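Local structure of possible sortase-like protein (5UUS) at residues A64-G69 with A86-R91; C107-V112 with W118-V123. The protein is a sortase-like enzyme, probably a class E cysteine transpeptidase that acts on surface proteins at the cell membrane. One frame throughout, in Å; residues are numbered along the deposited sequence.

Interaction 1: residues A64-G69 with A86-R91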
ATOM      1  N   ALA A  64      -0.354 -19.704  -5.190  1.00 60.20           N
ATOM      2  CA  ALA A  64       0.944 -19.759  -5.839  1.00 59.95           C
ATOM      3  C   ALA A  64       1.623 -18.386  -5.885  1.00 60.43           C
ATOM      4  O   ALA A  64       2.845 -18.280  -5.691  1.00 57.73           O
ATOM      5  CB  ALA A  64       0.795 -20.328  -7.240  1.00 60.47           C
ATOM      6  N   ASP A  65       0.835 -17.340  -6.153  1.00 54.46           N
ATOM      7  CA  ASP A  65       1.354 -15.971  -6.187  1.00 53.36           C
ATOM      8  C   ASP A  65       1.879 -15.497  -4.828  1.00 59.55           C
ATOM      9  O   ASP A  65       2.868 -14.760  -4.762  1.00 65.92           O
ATOM     10  CB  ASP A  65       0.272 -14.998  -6.650  1.00 49.06           C
ATOM     11  CG  ASP A  65      -0.195 -15.264  -8.080  1.00 50.98           C
ATOM     12  OD1 ASP A  65       0.640 -15.582  -8.947  1.00 50.51           O
ATOM     13  OD2 ASP A  65      -1.408 -15.142  -8.331  1.00 57.12           O
ATOM     14  N   LEU A  66       1.194 -15.901  -3.754  1.00 49.08           N
ATOM     15  CA  LEU A  66       1.483 -15.398  -2.417  1.00 51.17           C
ATOM     16  C   LEU A  66       2.609 -16.184  -1.779  1.00 61.89           C
ATOM     17  O   LEU A  66       2.898 -16.008  -0.606  1.00 57.18           O
ATOM     18  CB  LEU A  66       0.235 -15.473  -1.525  1.00 55.67           C
ATOM     19  CG  LEU A  66      -0.969 -14.656  -2.023  1.00 57.57           C
ATOM     20  CD1 LEU A  66      -2.123 -14.705  -1.044  1.00 60.48           C
ATOM     21  CD2 LEU A  66      -0.558 -13.235  -2.255  1.00 56.23           C
ATOM     22  N   GLU A  67       3.235 -17.059  -2.561  1.00 73.30           N
ATOM     23  CA  GLU A  67       4.218 -17.995  -2.039  1.00 80.98           C
ATOM     24  C   GLU A  67       5.539 -17.325  -1.676  1.00 77.50           C
ATOM     25  O   GLU A  67       6.137 -17.649  -0.657  1.00 86.02           O
ATOM     26  CB  GLU A  67       4.468 -19.119  -3.050  1.00 93.97           C
ATOM     27  CG  GLU A  67       5.299 -20.277  -2.509  1.00105.57           C
ATOM     28  CD  GLU A  67       4.591 -21.047  -1.402  1.00115.49           C
ATOM     29  OE1 GLU A  67       3.349 -20.941  -1.298  1.00118.44           O
ATOM     30  OE2 GLU A  67       5.279 -21.761  -0.638  1.00119.40           O
ATOM     31  N   ALA A  68       5.993 -16.385  -2.488  1.00 69.43           N
ATOM     32  CA  ALA A  68       7.287 -15.755  -2.242  1.00 68.84           C
ATOM     33  C   ALA A  68       7.179 -14.317  -1.728  1.00 74.02           C
ATOM     34  O   ALA A  68       8.197 -13.634  -1.560  1.00 79.80           O
ATOM     35  CB  ALA A  68       8.118 -15.783  -3.511  1.00 70.72           C
ATOM     36  N   GLY A  69       5.955 -13.844  -1.495  1.00 69.70           N
ATOM     37  CA  GLY A  69       5.746 -12.468  -1.050  1.00 58.51           C
ATOM     38  C   GLY A  69       4.352 -11.953  -1.371  1.00 49.70           C
ATOM     39  O   GLY A  69       3.473 -12.728  -1.765  1.00 49.98           O
ATOM     40  N   ALA A  86      -4.090  -2.453  -3.810  1.00 35.31           N
ATOM     41  CA  ALA A  86      -4.266  -3.469  -2.762  1.00 38.75           C
ATOM     42  C   ALA A  86      -3.409  -4.718  -2.978  1.00 39.84           C
ATOM     43  O   ALA A  86      -3.300  -5.227  -4.099  1.00 35.72           O
ATOM     44  CB  ALA A  86      -5.745  -3.876  -2.658  1.00 37.90           C
ATOM     45  N   VAL A  87      -2.802  -5.201  -1.895  1.00 35.87           N
ATOM     46  CA  VAL A  87      -2.012  -6.420  -1.936  1.00 33.26           C
ATOM     47  C   VAL A  87      -2.351  -7.311  -0.738  1.00 36.29           C
ATOM     48  O   VAL A  87      -2.737  -6.822   0.337  1.00 41.06           O
ATOM     49  CB  VAL A  87      -0.483  -6.137  -1.940  1.00 45.24           C
ATOM     50  CG1 VAL A  87      -0.072  -5.328  -3.179  1.00 45.71           C
ATOM     51  CG2 VAL A  87      -0.063  -5.427  -0.666  1.00 42.68           C
ATOM     52  N   ALA A  88      -2.203  -8.612  -0.949  1.00 34.62           N
ATOM     53  CA  ALA A  88      -2.372  -9.630   0.079  1.00 38.32           C
ATOM     54  C   ALA A  88      -1.000 -10.211   0.376  1.00 42.85           C
ATOM     55  O   ALA A  88      -0.140 -10.227  -0.493  1.00 39.35           O
ATOM     56  CB  ALA A  88      -3.333 -10.739  -0.392  1.00 40.91           C
ATOM     57  N   GLY A  89      -0.803 -10.735   1.577  1.00 38.66           N
ATOM     58  CA  GLY A  89       0.440 -11.408   1.886  1.00 41.31           C
ATOM     59  C   GLY A  89       0.257 -12.309   3.094  1.00 47.05           C
ATOM     60  O   GLY A  89      -0.635 -12.091   3.928  1.00 48.03           O
ATOM     61  N   HIS A  90       1.099 -13.328   3.180  1.00 42.75           N
ATOM     62  CA  HIS A  90       1.063 -14.262   4.297  1.00 45.68           C
ATOM     63  C   HIS A  90       1.593 -13.626   5.558  1.00 50.41           C
ATOM     64  O   HIS A  90       2.368 -12.649   5.522  1.00 44.26           O
ATOM     65  CB  HIS A  90       1.843 -15.527   3.962  1.00 49.48           C
ATOM     66  CG  HIS A  90       1.118 -16.415   3.006  1.00 59.92           C
ATOM     67  ND1 HIS A  90       1.745 -17.071   1.969  1.00 63.24           N
ATOM     68  CD2 HIS A  90      -0.195 -16.733   2.917  1.00 64.18           C
ATOM     69  CE1 HIS A  90       0.850 -17.769   1.290  1.00 62.85           C
ATOM     70  NE2 HIS A  90      -0.336 -17.573   1.839  1.00 62.19           N
ATOM     71  N   ARG A  91       1.130 -14.188   6.669  1.00 57.04           N
ATOM     72  CA  ARG A  91       1.440 -13.717   8.007  1.00 56.34           C
ATOM     73  C   ARG A  91       2.371 -14.680   8.698  1.00 58.72           C
ATOM     74  O   ARG A  91       3.244 -14.271   9.445  1.00 58.34           O
ATOM     75  CB  ARG A  91       0.166 -13.578   8.820  1.00 58.65           C
ATOM     76  CG  ARG A  91       0.420 -13.250  10.248  1.00 61.33           C
ATOM     77  CD  ARG A  91      -0.637 -12.363  10.703  1.00 51.43           C
ATOM     78  NE  ARG A  91      -0.355 -11.781  11.997  1.00 51.39           N
ATOM     79  CZ  ARG A  91      -1.293 -11.205  12.720  1.00 53.71           C
ATOM     80  NH1 ARG A  91      -2.536 -11.168  12.237  1.00 47.29           N
ATOM     81  NH2 ARG A  91      -1.008 -10.681  13.905  1.00 62.07           N
TER
HETATM   82  O   HOH W   1       2.960 -13.728   1.240  1.00 49.36           O
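Leu66 and Gly89 have the nearest CA atoms of the two segments, 6.0 Å apart. Segment 64-69 belongs to the loop between strands 54-59 and 71-72. Segment 86-91 leaves strand 83-88 after Ala88 and runs on as loop. One water lies between the two segments. It accepts from His90 N at 2.7 Å and lies 2.9 Å from Leu66 O, to which it can donate, though other acceptors compete. Leu66 carries the side-chain contact. Its CB lies over one face of the His90 ring, 4.1 Å from the centroid and 29° off the ring normal, a CH-pi contact. His90 CG stands beside its own backbone N (chi1 -74°), which brings the ring across to the loop. There ND1 comes within 3.0 Å of Leu66 O. His90 is the predicted proton donor/acceptor of the sortase active site, just past the end of a strand of the sortase beta-barrel. The catalytic cysteine is predicted at position 195, present here as S-hydroxycysteine. Arg91 NH1 is hydrogen-bonded to the backbone O of that residue and to His196 ND1. Deeper in, the leucine fork meets Ala88. Leu66 CD2 lies 3.5 Å from Ala88 O and 4.2 Å from Ala88 CB.

Interaction 2: residues C107-V112 with W118-V123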
ATOM      1  N   CYS A 107       1.642   7.314   9.994  1.00 44.54           N
ATOM      2  CA  CYS A 107       2.711   8.073   9.335  1.00 45.85           C
ATOM      3  C   CYS A 107       3.962   7.243   9.015  1.00 48.02           C
ATOM      4  O   CYS A 107       4.856   7.721   8.315  1.00 47.59           O
ATOM      5  CB  CYS A 107       3.082   9.313  10.168  1.00 55.91           C
ATOM      6  SG  CYS A 107       1.889  10.683  10.016  1.00 61.62           S
ATOM      7  N   ASP A 108       4.028   6.005   9.498  1.00 43.02           N
ATOM      8  CA  ASP A 108       5.064   5.075   9.041  1.00 40.14           C
ATOM      9  C   ASP A 108       5.001   4.948   7.494  1.00 46.29           C
ATOM     10  O   ASP A 108       3.906   4.845   6.924  1.00 46.25           O
ATOM     11  CB  ASP A 108       4.885   3.689   9.685  1.00 39.35           C
ATOM     12  CG  ASP A 108       5.386   3.626  11.118  1.00 47.89           C
ATOM     13  OD1 ASP A 108       6.042   4.586  11.584  1.00 47.01           O
ATOM     14  OD2 ASP A 108       5.148   2.583  11.764  1.00 45.23           O
ATOM     15  N   ALA A 109       6.167   4.945   6.836  1.00 40.14           N
ATOM     16  CA  ALA A 109       6.248   4.902   5.368  1.00 38.97           C
ATOM     17  C   ALA A 109       6.193   3.482   4.825  1.00 44.39           C
ATOM     18  O   ALA A 109       6.783   2.556   5.396  1.00 46.39           O
ATOM     19  CB  ALA A 109       7.544   5.588   4.877  1.00 43.65           C
ATOM     20  N   ILE A 110       5.464   3.316   3.731  1.00 40.19           N
ATOM     21  CA  ILE A 110       5.560   2.120   2.923  1.00 40.06           C
ATOM     22  C   ILE A 110       6.060   2.618   1.552  1.00 41.67           C
ATOM     23  O   ILE A 110       5.380   3.397   0.899  1.00 39.69           O
ATOM     24  CB  ILE A 110       4.222   1.396   2.765  1.00 40.50           C
ATOM     25  CG1 ILE A 110       3.455   1.301   4.120  1.00 44.74           C
ATOM     26  CG2 ILE A 110       4.425   0.044   2.026  1.00 37.20           C
ATOM     27  CD1 ILE A 110       4.166   0.537   5.129  1.00 53.05           C
ATOM     28  N   VAL A 111       7.247   2.186   1.138  1.00 43.02           N
ATOM     29  CA  VAL A 111       7.812   2.639  -0.125  1.00 40.94           C
ATOM     30  C   VAL A 111       7.638   1.566  -1.187  1.00 45.30           C
ATOM     31  O   VAL A 111       7.949   0.399  -0.948  1.00 43.89           O
ATOM     32  CB  VAL A 111       9.295   3.011   0.021  1.00 41.58           C
ATOM     33  CG1 VAL A 111       9.833   3.543  -1.313  1.00 41.34           C
ATOM     34  CG2 VAL A 111       9.470   4.066   1.127  1.00 42.48           C
ATOM     35  N   VAL A 112       7.109   1.963  -2.343  1.00 40.68           N
ATOM     36  CA  VAL A 112       6.834   1.032  -3.432  1.00 37.98           C
ATOM     37  C   VAL A 112       7.553   1.488  -4.698  1.00 45.22           C
ATOM     38  O   VAL A 112       7.412   2.614  -5.163  1.00 39.94           O
ATOM     39  CB  VAL A 112       5.325   0.895  -3.692  1.00 40.11           C
ATOM     40  CG1 VAL A 112       5.043  -0.210  -4.705  1.00 36.14           C
ATOM     41  CG2 VAL A 112       4.606   0.573  -2.381  1.00 38.50           C
ATOM     42  N   TRP A 118       8.835   5.675  -8.155  1.00 37.09           N
ATOM     43  CA  TRP A 118       8.872   5.494  -6.702  1.00 39.33           C
ATOM     44  C   TRP A 118       7.589   6.098  -6.144  1.00 44.72           C
ATOM     45  O   TRP A 118       7.189   7.180  -6.583  1.00 42.20           O
ATOM     46  CB  TRP A 118      10.097   6.183  -6.069  1.00 41.87           C
ATOM     47  CG  TRP A 118      11.405   5.520  -6.331  1.00 45.54           C
ATOM     48  CD1 TRP A 118      12.339   5.863  -7.302  1.00 37.63           C
ATOM     49  CD2 TRP A 118      11.964   4.407  -5.615  1.00 42.39           C
ATOM     50  NE1 TRP A 118      13.421   5.020  -7.222  1.00 42.82           N
ATOM     51  CE2 TRP A 118      13.222   4.115  -6.202  1.00 45.78           C
ATOM     52  CE3 TRP A 118      11.521   3.622  -4.537  1.00 46.91           C
ATOM     53  CZ2 TRP A 118      14.046   3.081  -5.741  1.00 46.66           C
ATOM     54  CZ3 TRP A 118      12.343   2.595  -4.068  1.00 46.00           C
ATOM     55  CH2 TRP A 118      13.593   2.337  -4.671  1.00 49.41           C
ATOM     56  N   SER A 119       6.944   5.391  -5.202  1.00 39.20           N
ATOM     57  CA  SER A 119       5.771   5.889  -4.489  1.00 36.96           C
ATOM     58  C   SER A 119       6.044   5.783  -2.989  1.00 40.11           C
ATOM     59  O   SER A 119       6.665   4.820  -2.535  1.00 38.01           O
ATOM     60  CB  SER A 119       4.506   5.086  -4.836  1.00 41.01           C
ATOM     61  OG  SER A 119       4.269   5.061  -6.220  1.00 44.49           O
ATOM     62  N   VAL A 120       5.594   6.777  -2.235  1.00 37.15           N
ATOM     63  CA  VAL A 120       5.638   6.688  -0.789  1.00 36.31           C
ATOM     64  C   VAL A 120       4.221   6.777  -0.295  1.00 41.00           C
ATOM     65  O   VAL A 120       3.530   7.763  -0.576  1.00 41.28           O
ATOM     66  CB  VAL A 120       6.470   7.813  -0.159  1.00 35.20           C
ATOM     67  CG1 VAL A 120       6.397   7.741   1.378  1.00 37.53           C
ATOM     68  CG2 VAL A 120       7.911   7.733  -0.665  1.00 38.10           C
ATOM     69  N   TYR A 121       3.797   5.743   0.421  1.00 42.99           N
ATOM     70  CA  TYR A 121       2.542   5.767   1.165  1.00 43.31           C
ATOM     71  C   TYR A 121       2.812   5.884   2.664  1.00 43.12           C
ATOM     72  O   TYR A 121       3.847   5.443   3.149  1.00 40.51           O
ATOM     73  CB  TYR A 121       1.729   4.513   0.900  1.00 41.45           C
ATOM     74  CG  TYR A 121       1.267   4.322  -0.520  1.00 39.53           C
ATOM     75  CD1 TYR A 121       2.084   3.692  -1.459  1.00 37.90           C
ATOM     76  CD2 TYR A 121      -0.011   4.726  -0.917  1.00 39.81           C
ATOM     77  CE1 TYR A 121       1.645   3.491  -2.776  1.00 40.11           C
ATOM     78  CE2 TYR A 121      -0.456   4.522  -2.227  1.00 37.31           C
ATOM     79  CZ  TYR A 121       0.382   3.906  -3.148  1.00 38.34           C
ATOM     80  OH  TYR A 121      -0.046   3.682  -4.440  1.00 36.53           O
ATOM     81  N   ARG A 122       1.879   6.475   3.400  1.00 42.11           N
ATOM     82  CA  ARG A 122       2.044   6.582   4.843  1.00 43.76           C
ATOM     83  C   ARG A 122       0.806   6.064   5.563  1.00 43.49           C
ATOM     84  O   ARG A 122      -0.325   6.371   5.183  1.00 40.28           O
ATOM     85  CB  ARG A 122       2.371   8.019   5.209  1.00 43.17           C
ATOM     86  CG  ARG A 122       3.723   8.417   4.632  1.00 43.62           C
ATOM     87  CD  ARG A 122       4.443   9.395   5.504  1.00 47.02           C
ATOM     88  NE  ARG A 122       5.758   9.724   4.962  1.00 48.35           N
ATOM     89  CZ  ARG A 122       6.905   9.403   5.544  1.00 49.85           C
ATOM     90  NH1 ARG A 122       6.916   8.758   6.714  1.00 46.85           N
ATOM     91  NH2 ARG A 122       8.043   9.746   4.975  1.00 48.67           N
ATOM     92  N   VAL A 123       1.037   5.218   6.563  1.00 40.16           N
ATOM     93  CA  VAL A 123      -0.045   4.600   7.310  1.00 36.10           C
ATOM     94  C   VAL A 123      -0.988   5.668   7.866  1.00 38.00           C
ATOM     95  O   VAL A 123      -0.555   6.672   8.471  1.00 37.69           O
ATOM     96  CB  VAL A 123       0.512   3.708   8.445  1.00 40.81           C
ATOM     97  CG1 VAL A 123      -0.625   3.158   9.296  1.00 39.72           C
ATOM     98  CG2 VAL A 123       1.351   2.562   7.852  1.00 39.07           C
TER
HETATM   99  O   HOH W   2       5.924   3.300  -7.482  1.00 41.80           O
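Ile110, Val112 and Tyr121 form the apolar centre on one face of this antiparallel hairpin. Val112 CG2 meets the Tyr121 ring obliquely, 4.1 Å from CD1. On the other face Val111 CG1 stands at the edge of the Trp118 indole, 3.6 Å from CE3. Val111 CG1 is anti to the backbone N (chi1 -177°), and this turns the methyl to the indole. Ala109 and Val120 share that face. Between the faces, Ile110 pairs with Tyr121, and Val112 with Ser119, each through two backbone hydrogen bonds. Ile110 N to Tyr121 O is 2.7 Å and nearly straight at 171°. Beyond Val112, a water donates to Val112 O and is hydrogen-bonded to Ser119 OG, which also bonds His214. At the other end Arg122 NH1 donates to Cys107 O at 2.8 Å. That oxygen lies in the guanidinium plane, while Ala109 CB sits over one face, 3.7 Å from Arg122 NH1. Arg122 NH2 forms a salt bridge with Glu228. Cys107 is disulfide-bonded to Cys140, in the link between helices 130-137 and 143-151. In the sortase barrel, strand 109-114 also pairs with 40-45, and 117-123 with 204-216. The face of Ile110 and Tyr121 packs on Met190 of strand 188-193.

Both contacts reach the same curled sheet, with centres about 19 Å apart and nearest atoms about 7 Å apart. Interaction 2 is the buried one and joins two neighbouring strands by regular backbone pairing. Interaction 1 is smaller and only partly buried. It sets a loop against the end of strand 83-88, and a water and one leucine do most of the work. Strand 188-193 connects the two places. It pairs with strand 83-88 of interaction 1, and its Met190 touches both Val87 and the apolar face of interaction 2. Interaction 1 includes the predicted catalytic histidine, whereas interaction 2 is remote from the predicted catalytic residues and includes Cys107 of the disulfide.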